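PDB 1XKN: putative peptidyl-arginine deiminase from Chlorobium tepidum, which probably hydrolyses a guanidine group as an agmatine or protein-arginine deiminase of the Porphyromonas-type peptidyl-arginine deiminase family. Local coordinates for residues A173-P178 / V202-D207. Numbering follows the deposited sequence.
Sequences ACLLNP and VLWLGD
The backbones come nearest at A173, in the short helix 172-175, and D207, whose CA atoms are 5.2 Å apart, and the A173 N-H reaches the carbonyl O of G206 in a weak hydrogen bond (A173 N to G206 O 3.3 Å, 160° at the hydrogen). The A173 methyl lies against the same turn, its CB 3.4 Å from G206 O, the oxygen that accepts the N-H, and 3.9 Å from D207 CA. Further along, W204 reaches across to two leucines with the six-membered end of its indole. L175 touches with the base of its side chain, CB at 3.5 Å from W204 CZ3; L176 puts its branch point there too, CG at 3.7 Å from W204 CZ3, and L176 CD2 is 4.0 Å from W204 CH2. Both leucines run roughly perpendicular to the indole and approach it obliquely.

Strand 167-171 runs straight into helix 172-175, and strand 201-205 returns parallel to it after helix 186-197: a beta-alpha-beta crossover, consistent with the alpha/beta propeller (pentein) fold of guanidine-modifying enzymes, with this contact where both strands end. W204 CG stands anti to its carbonyl carbon (chi1 -63°), and the ring extends from the edge strand toward the leucines. V202 CG1 sits 3.2 Å above one face of the indole, displaced toward the rim. The crossover helix secures the indole further: E190 OE2 accepts the NE1 hydrogen and K186 makes a cation-pi contact, while I189 packs against both leucines.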
# COMPACT_ATOMS: atom_id res chain seq x y z
N ALA A 173 -12.33 -8.03 -9.03
CA ALA A 173 -13.11 -6.81 -8.96
C ALA A 173 -12.33 -5.59 -9.43
O ALA A 173 -12.88 -4.71 -10.10
CB ALA A 173 -13.61 -6.59 -7.54
N CYS A 174 -11.05 -5.52 -9.09
CA CYS A 174 -10.25 -4.36 -9.49
C CYS A 174 -9.49 -4.54 -10.80
O CYS A 174 -9.74 -3.81 -11.76
CB CYS A 174 -9.27 -4.00 -8.37
SG CYS A 174 -8.26 -2.54 -8.72
N LEU A 175 -8.58 -5.51 -10.85
CA LEU A 175 -7.79 -5.73 -12.05
C LEU A 175 -8.55 -6.14 -13.30
O LEU A 175 -8.00 -6.08 -14.40
CB LEU A 175 -6.64 -6.71 -11.77
CG LEU A 175 -5.29 -6.03 -11.53
CD1 LEU A 175 -5.38 -5.12 -10.30
CD2 LEU A 175 -4.20 -7.07 -11.33
N LEU A 176 -9.80 -6.56 -13.16
CA LEU A 176 -10.56 -6.92 -14.35
C LEU A 176 -11.68 -5.91 -14.60
O LEU A 176 -12.50 -6.11 -15.49
CB LEU A 176 -11.13 -8.35 -14.25
CG LEU A 176 -10.08 -9.47 -14.34
CD1 LEU A 176 -10.78 -10.82 -14.47
CD2 LEU A 176 -9.18 -9.24 -15.56
N ASN A 177 -11.70 -4.82 -13.84
CA ASN A 177 -12.72 -3.80 -14.06
C ASN A 177 -12.37 -3.07 -15.35
O ASN A 177 -11.24 -2.61 -15.53
CB ASN A 177 -12.76 -2.80 -12.89
CG ASN A 177 -13.96 -1.86 -12.99
OD1 ASN A 177 -14.22 -1.27 -14.03
ND2 ASN A 177 -14.69 -1.73 -11.89
N PRO A 178 -13.33 -2.96 -16.28
CA PRO A 178 -13.09 -2.27 -17.55
C PRO A 178 -12.60 -0.83 -17.43
O PRO A 178 -12.04 -0.29 -18.38
CB PRO A 178 -14.45 -2.36 -18.24
CG PRO A 178 -14.98 -3.67 -17.75
CD PRO A 178 -14.65 -3.62 -16.28
N VAL A 202 -0.41 -15.85 -10.29
CA VAL A 202 -1.32 -14.81 -9.86
C VAL A 202 -2.53 -15.46 -9.20
O VAL A 202 -3.19 -16.32 -9.79
CB VAL A 202 -1.81 -13.95 -11.05
CG1 VAL A 202 -2.75 -12.86 -10.56
CG2 VAL A 202 -0.61 -13.33 -11.76
N LEU A 203 -2.81 -15.04 -7.98
CA LEU A 203 -3.94 -15.57 -7.22
C LEU A 203 -5.06 -14.54 -7.26
O LEU A 203 -4.97 -13.48 -6.65
CB LEU A 203 -3.51 -15.82 -5.77
CG LEU A 203 -2.33 -16.77 -5.54
CD1 LEU A 203 -1.91 -16.72 -4.09
CD2 LEU A 203 -2.72 -18.19 -5.95
N TRP A 204 -6.13 -14.87 -7.97
CA TRP A 204 -7.26 -13.96 -8.10
C TRP A 204 -8.39 -14.12 -7.10
O TRP A 204 -9.14 -15.10 -7.15
CB TRP A 204 -7.86 -14.07 -9.51
CG TRP A 204 -6.95 -13.67 -10.61
CD1 TRP A 204 -6.01 -14.45 -11.23
CD2 TRP A 204 -6.91 -12.40 -11.27
NE1 TRP A 204 -5.39 -13.74 -12.23
CE2 TRP A 204 -5.92 -12.48 -12.27
CE3 TRP A 204 -7.61 -11.20 -11.10
CZ2 TRP A 204 -5.62 -11.40 -13.11
CZ3 TRP A 204 -7.31 -10.12 -11.94
CH2 TRP A 204 -6.32 -10.24 -12.93
N LEU A 205 -8.52 -13.16 -6.19
CA LEU A 205 -9.60 -13.18 -5.22
C LEU A 205 -10.80 -12.52 -5.90
O LEU A 205 -10.69 -12.07 -7.04
CB LEU A 205 -9.22 -12.41 -3.95
CG LEU A 205 -8.07 -13.02 -3.14
CD1 LEU A 205 -7.78 -12.14 -1.93
CD2 LEU A 205 -8.45 -14.43 -2.70
N GLY A 206 -11.93 -12.44 -5.20
CA GLY A 206 -13.12 -11.87 -5.81
C GLY A 206 -13.43 -10.40 -5.59
O GLY A 206 -12.74 -9.52 -6.08
N ASP A 207 -14.52 -10.16 -4.86
CA ASP A 207 -14.96 -8.80 -4.57
C ASP A 207 -14.27 -8.23 -3.34
O ASP A 207 -13.69 -8.96 -2.54
CB ASP A 207 -16.48 -8.79 -4.34
CG ASP A 207 -17.26 -9.07 -5.61
OD1 ASP A 207 -18.45 -9.41 -5.51
OD2 ASP A 207 -16.69 -8.92 -6.71